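Local coordinates for mitochondrial antiviral signaling protein (MAVS) (Equus caballus, PDB 4O9L) that probably relays antiviral innate immune signals by assembling, through its caspase recruitment domain, into prion-like filaments, at residues D41-R44 and L45-T48; L58-L61 and F62-R66. The protein carries 1 engineered substitution. One frame throughout, in Å; residues are numbered along the deposited sequence.

Both interactions are i to i+3 and i to i+4 contacts within the helical range 39-66 of the CARD, but they sit in different surroundings. Interaction 1, centred about 14 Å from the centre of the chain, is partly buried and mostly polar; interaction 2, about 6 Å from that centre, is a buried contact of leucines and a phenylalanine with a polar margin. Their centres are only about 11 Å apart, evidence that the helical range doubles back on itself. R44 NH1 meets E60 OE2 at 2.8 Å in a salt bridge, while L45 CD1 packs against L61 CD1 at 3.7 Å, so charged and apolar contacts both join the two places.

Interaction 1: D41-R44 and L45-T48; sequences DQDR and LRAT
D43 and R46 pair one turn apart on the helical range 39-66 of this CARD, a helical bundle of the death-fold superfamily. Their side chains run side by side in the same direction, and D43 OD1 lies 2.7 Å from R46 NH1 in a salt bridge. The hydrogen bond within it is weak, with an N-H...O angle of 126° and the carboxylate and guanidinium planes 80° apart. A water bridges the same two groups: it donates to D43 OD1 and accepts from R46 NH2, each at 3.0 Å, lying in the guanidinium plane at its edge. One face of that guanidinium rests over Q42 O and D43 CA. Q42 O itself is already engaged by R46 N at 2.9 Å, as D41 O is by L45 N and D43 O by A47 N.

R44 O has two donors, both from T48. The amide T48 N arrives at 2.8 Å and the hydroxyl T48 OG1 at 2.7 Å, from opposite faces of the carbonyl plane. A chi1 of -56° sets OG1 beside its own backbone N, where it can reach back one turn. Other polar ends are tied elsewhere: D41 to R68 and T38 N, Q42 NE2 to L31 O. R44 has its salt bridge to E60 and probably a hydrogen bond to S64. A second water donates to T48 OG1 and lies 2.9 Å from R44 NH1, from which it accepts, in the plane of the guanidinium.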
ATOM      1  N   ASP A  41      13.738  -1.583   0.252  1.00 14.44           N
ATOM      2  CA  ASP A  41      12.494  -0.967  -0.211  1.00 10.98           C
ATOM      3  C   ASP A  41      12.236   0.339   0.552  1.00 10.09           C
ATOM      4  O   ASP A  41      11.944   1.377  -0.049  1.00  7.55           O
ATOM      5  CB  ASP A  41      11.297  -1.893   0.041  1.00 13.68           C
ATOM      6  CG  ASP A  41      11.275  -3.114  -0.864  1.00 16.07           C
ATOM      7  OD1 ASP A  41      11.987  -3.138  -1.894  1.00 18.98           O
ATOM      8  OD2 ASP A  41      10.515  -4.051  -0.526  1.00 14.30           O
ATOM      9  N   GLN A  42      12.319   0.262   1.879  1.00  5.26           N
ATOM     10  CA  GLN A  42      12.075   1.411   2.743  1.00  5.05           C
ATOM     11  C   GLN A  42      12.996   2.549   2.350  1.00  8.51           C
ATOM     12  O   GLN A  42      12.546   3.676   2.153  1.00  4.97           O
ATOM     13  CB  GLN A  42      12.326   1.044   4.208  1.00 15.85           C
ATOM     14  CG  GLN A  42      11.420  -0.044   4.753  1.00 17.79           C
ATOM     15  CD  GLN A  42      10.082   0.495   5.212  1.00 18.79           C
ATOM     16  OE1 GLN A  42       9.797   1.685   5.058  1.00 25.16           O
ATOM     17  NE2 GLN A  42       9.255  -0.376   5.792  1.00 15.33           N
ATOM     18  N   ASP A  43      14.285   2.238   2.231  1.00  5.81           N
ATOM     19  CA  ASP A  43      15.299   3.237   1.894  1.00 14.00           C
ATOM     20  C   ASP A  43      14.964   3.935   0.588  1.00 10.66           C
ATOM     21  O   ASP A  43      14.977   5.157   0.509  1.00  5.74           O
ATOM     22  CB  ASP A  43      16.687   2.590   1.791  1.00 13.70           C
ATOM     23  CG  ASP A  43      17.254   2.199   3.144  1.00 21.00           C
ATOM     24  OD1 ASP A  43      16.739   2.692   4.171  1.00 24.79           O
ATOM     25  OD2 ASP A  43      18.228   1.414   3.176  1.00 24.17           O
ATOM     26  N   ARG A  44      14.661   3.140  -0.432  1.00  9.72           N
ATOM     27  CA  ARG A  44      14.340   3.661  -1.756  1.00  7.81           C
ATOM     28  C   ARG A  44      13.060   4.503  -1.768  1.00  5.23           C
ATOM     29  O   ARG A  44      12.998   5.557  -2.410  1.00  5.20           O
ATOM     30  CB  ARG A  44      14.217   2.508  -2.756  1.00  6.89           C
ATOM     31  CG  ARG A  44      13.782   2.950  -4.125  1.00  7.45           C
ATOM     32  CD  ARG A  44      13.755   1.795  -5.117  1.00  7.04           C
ATOM     33  NE  ARG A  44      12.806   0.748  -4.738  1.00  6.10           N
ATOM     34  CZ  ARG A  44      11.497   0.781  -4.984  1.00  8.19           C
ATOM     35  NH1 ARG A  44      10.952   1.823  -5.602  1.00  8.73           N
ATOM     36  NH2 ARG A  44      10.723  -0.231  -4.600  1.00  6.27           N
ATOM     37  N   LEU A  45      12.037   4.045  -1.056  1.00  6.14           N
ATOM     38  CA  LEU A  45      10.775   4.774  -1.022  1.00  4.43           C
ATOM     39  C   LEU A  45      10.863   6.101  -0.238  1.00  5.16           C
ATOM     40  O   LEU A  45      10.233   7.085  -0.626  1.00  4.20           O
ATOM     41  CB  LEU A  45       9.632   3.878  -0.521  1.00  4.13           C
ATOM     42  CG  LEU A  45       9.215   2.779  -1.509  1.00  4.18           C
ATOM     43  CD1 LEU A  45       8.347   1.725  -0.810  1.00  3.95           C
ATOM     44  CD2 LEU A  45       8.463   3.369  -2.706  1.00  4.14           C
ATOM     45  N   ARG A  46      11.640   6.145   0.844  1.00  4.52           N
ATOM     46  CA  ARG A  46      11.865   7.423   1.533  1.00  4.58           C
ATOM     47  C   ARG A  46      12.587   8.427   0.630  1.00  4.74           C
ATOM     48  O   ARG A  46      12.241   9.619   0.609  1.00  4.65           O
ATOM     49  CB  ARG A  46      12.623   7.239   2.850  1.00  6.06           C
ATOM     50  CG  ARG A  46      11.770   6.648   3.973  1.00  6.60           C
ATOM     51  CD  ARG A  46      12.471   6.733   5.333  1.00  9.86           C
ATOM     52  NE  ARG A  46      13.879   6.351   5.267  1.00 15.41           N
ATOM     53  CZ  ARG A  46      14.342   5.120   5.478  1.00 22.87           C
ATOM     54  NH1 ARG A  46      15.644   4.878   5.400  1.00 21.14           N
ATOM     55  NH2 ARG A  46      13.505   4.133   5.766  1.00 23.80           N
ATOM     56  N   ALA A  47      13.567   7.943  -0.130  1.00  5.07           N
ATOM     57  CA  ALA A  47      14.305   8.799  -1.053  1.00  5.32           C
ATOM     58  C   ALA A  47      13.424   9.211  -2.242  1.00  5.15           C
ATOM     59  O   ALA A  47      13.521  10.333  -2.737  1.00  5.23           O
ATOM     60  CB  ALA A  47      15.571   8.115  -1.529  1.00  5.83           C
ATOM     61  N   THR A  48      12.552   8.308  -2.685  1.00  6.26           N
ATOM     62  CA  THR A  48      11.580   8.636  -3.735  1.00  6.67           C
ATOM     63  C   THR A  48      10.619   9.735  -3.264  1.00  4.62           C
ATOM     64  O   THR A  48      10.333  10.695  -3.998  1.00  4.74           O
ATOM     65  CB  THR A  48      10.752   7.399  -4.142  1.00  5.62           C
ATOM     66  OG1 THR A  48      11.636   6.352  -4.559  1.00  5.12           O
ATOM     67  CG2 THR A  48       9.799   7.729  -5.275  1.00  8.52           C
TER
HETATM   68  O   HOH W   1      15.053   1.685   6.431  1.00 24.06           O
HETATM   69  O   HOH W   2      11.721   4.461  -6.523  1.00 14.65           O

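Interaction 2: L58-L61 and F62-R66; sequences LLEL and FTSLR
F62 and L61 have the most surface buried here, and each packs against a leucine four residues away on the inward side of the helical range 39-66, in the core of the CARD bundle. The F62 side chain lies alongside L58, both pointing the same way, with F62 CE2 3.7 Å from L58 CG. With chi1 at -71°, F62 CG lies beside the backbone N and the ring is set toward the preceding turn, where F62 CD2 is 3.3 Å from L58 O. Beyond this pair, I15 of helix 6-17 touches F62, while I25 and V27 touch L58.

L61 meets L65 at an oblique crossing, L61 CG standing 4.1 Å from L65 CD1. L65 N also donates to L61 O at 2.8 Å, the ordinary i to i+4 bond of the helix. I30 adds to the apolar surroundings of L61, and C36 and L37 to those of L65.

E60 marks the polar margin. Its chain bends at chi2 (57°), carrying the carboxylate over the following turn, where OE2 comes near S64 OG; R44 is its salt-bridge partner. The E60 carbonyl is gripped twice by S64, through its amide and its hydroxyl: S64 N lies 2.8 Å from E60 O on one face of the carbonyl plane, and S64 OG 2.9 Å from it on the opposite face.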
ATOM      1  N   LEU A  58       3.165   7.551  -3.782  1.00  3.91           N
ATOM      2  CA  LEU A  58       2.084   6.654  -3.430  1.00  6.18           C
ATOM      3  C   LEU A  58       1.828   5.656  -4.568  1.00  6.29           C
ATOM      4  O   LEU A  58       1.583   4.470  -4.319  1.00  6.22           O
ATOM      5  CB  LEU A  58       0.828   7.459  -3.090  1.00  8.01           C
ATOM      6  CG  LEU A  58      -0.324   6.672  -2.479  1.00 13.78           C
ATOM      7  CD1 LEU A  58       0.114   6.011  -1.178  1.00  9.22           C
ATOM      8  CD2 LEU A  58      -1.519   7.599  -2.248  1.00 18.65           C
ATOM      9  N   LEU A  59       1.896   6.126  -5.814  1.00  6.25           N
ATOM     10  CA  LEU A  59       1.751   5.227  -6.957  1.00  6.72           C
ATOM     11  C   LEU A  59       2.855   4.171  -6.907  1.00  6.26           C
ATOM     12  O   LEU A  59       2.608   2.964  -7.063  1.00  5.56           O
ATOM     13  CB  LEU A  59       1.814   6.005  -8.269  1.00  9.61           C
ATOM     14  CG  LEU A  59       0.602   6.891  -8.591  1.00 17.91           C
ATOM     15  CD1 LEU A  59       0.884   7.799  -9.774  1.00 20.10           C
ATOM     16  CD2 LEU A  59      -0.635   6.047  -8.870  1.00 18.88           C
ATOM     17  N   GLU A  60       4.079   4.629  -6.664  1.00  4.52           N
ATOM     18  CA  GLU A  60       5.222   3.732  -6.605  1.00  4.57           C
ATOM     19  C   GLU A  60       5.110   2.774  -5.415  1.00  4.21           C
ATOM     20  O   GLU A  60       5.518   1.611  -5.493  1.00  5.50           O
ATOM     21  CB  GLU A  60       6.524   4.543  -6.577  1.00  4.71           C
ATOM     22  CG  GLU A  60       7.798   3.716  -6.437  1.00  4.88           C
ATOM     23  CD  GLU A  60       7.961   2.670  -7.524  1.00  9.76           C
ATOM     24  OE1 GLU A  60       7.427   2.850  -8.648  1.00 10.61           O
ATOM     25  OE2 GLU A  60       8.636   1.652  -7.248  1.00 11.56           O
ATOM     26  N   LEU A  61       4.534   3.259  -4.324  1.00  6.74           N
ATOM     27  CA  LEU A  61       4.348   2.433  -3.133  1.00  7.26           C
ATOM     28  C   LEU A  61       3.478   1.201  -3.424  1.00  5.22           C
ATOM     29  O   LEU A  61       3.805   0.083  -3.017  1.00  6.01           O
ATOM     30  CB  LEU A  61       3.736   3.259  -1.995  1.00  3.33           C
ATOM     31  CG  LEU A  61       3.416   2.485  -0.705  1.00  4.50           C
ATOM     32  CD1 LEU A  61       4.673   1.811  -0.157  1.00  7.22           C
ATOM     33  CD2 LEU A  61       2.796   3.392   0.360  1.00  6.04           C
ATOM     34  N   PHE A  62       2.377   1.403  -4.143  1.00  3.65           N
ATOM     35  CA  PHE A  62       1.464   0.293  -4.420  1.00  3.68           C
ATOM     36  C   PHE A  62       2.093  -0.747  -5.337  1.00  3.98           C
ATOM     37  O   PHE A  62       1.970  -1.955  -5.095  1.00  4.12           O
ATOM     38  CB  PHE A  62       0.114   0.801  -4.953  1.00  6.73           C
ATOM     39  CG  PHE A  62      -0.729   1.500  -3.902  1.00  8.30           C
ATOM     40  CD1 PHE A  62      -0.982   0.886  -2.672  1.00  3.27           C
ATOM     41  CD2 PHE A  62      -1.257   2.766  -4.137  1.00  9.90           C
ATOM     42  CE1 PHE A  62      -1.761   1.520  -1.696  1.00  3.17           C
ATOM     43  CE2 PHE A  62      -2.038   3.414  -3.167  1.00  6.81           C
ATOM     44  CZ  PHE A  62      -2.283   2.789  -1.944  1.00  5.14           C
ATOM     45  N   THR A  63       2.795  -0.301  -6.377  1.00  4.35           N
ATOM     46  CA  THR A  63       3.472  -1.268  -7.248  1.00  7.30           C
ATOM     47  C   THR A  63       4.638  -1.938  -6.514  1.00  6.03           C
ATOM     48  O   THR A  63       4.963  -3.102  -6.773  1.00  5.81           O
ATOM     49  CB  THR A  63       3.873  -0.673  -8.635  1.00 11.02           C
ATOM     50  OG1 THR A  63       4.820   0.376  -8.463  1.00 12.47           O
ATOM     51  CG2 THR A  63       2.660  -0.100  -9.331  1.00 14.04           C
ATOM     52  N   SER A  64       5.254  -1.220  -5.578  1.00  4.47           N
ATOM     53  CA  SER A  64       6.293  -1.828  -4.747  1.00  4.49           C
ATOM     54  C   SER A  64       5.707  -2.882  -3.808  1.00  4.24           C
ATOM     55  O   SER A  64       6.282  -3.959  -3.630  1.00  6.78           O
ATOM     56  CB  SER A  64       7.051  -0.768  -3.939  1.00  5.86           C
ATOM     57  OG  SER A  64       7.817   0.051  -4.805  1.00  8.82           O
ATOM     58  N   LEU A  65       4.565  -2.564  -3.203  1.00  3.85           N
ATOM     59  CA  LEU A  65       3.896  -3.499  -2.298  1.00  5.14           C
ATOM     60  C   LEU A  65       3.537  -4.789  -3.032  1.00  3.85           C
ATOM     61  O   LEU A  65       3.768  -5.890  -2.542  1.00  4.20           O
ATOM     62  CB  LEU A  65       2.641  -2.850  -1.694  1.00  3.28           C
ATOM     63  CG  LEU A  65       2.862  -1.850  -0.545  1.00  3.10           C
ATOM     64  CD1 LEU A  65       1.567  -1.108  -0.231  1.00  3.74           C
ATOM     65  CD2 LEU A  65       3.378  -2.562   0.708  1.00  3.09           C
ATOM     66  N   ARG A  66       3.021  -4.632  -4.244  1.00  4.04           N
ATOM     67  CA  ARG A  66       2.519  -5.745  -5.043  1.00  4.31           C
ATOM     68  C   ARG A  66       3.579  -6.829  -5.335  1.00  9.67           C
ATOM     69  O   ARG A  66       3.241  -8.000  -5.550  1.00  5.45           O
ATOM     70  CB  ARG A  66       1.925  -5.183  -6.347  1.00  4.59           C
ATOM     71  CG  ARG A  66       1.304  -6.209  -7.263  1.00 16.07           C
ATOM     72  CD  ARG A  66       1.062  -5.626  -8.639  1.00 22.89           C
ATOM     73  NE  ARG A  66       0.014  -6.359  -9.339  1.00 36.09           N
ATOM     74  CZ  ARG A  66      -0.419  -6.062 -10.557  1.00 45.11           C
ATOM     75  NH1 ARG A  66      -1.382  -6.787 -11.115  1.00 48.52           N
ATOM     76  NH2 ARG A  66       0.114  -5.040 -11.215  1.00 47.63           N
TER
HETATM   77  O   HOH W   3       3.754   2.568 -10.290  1.00 11.34           O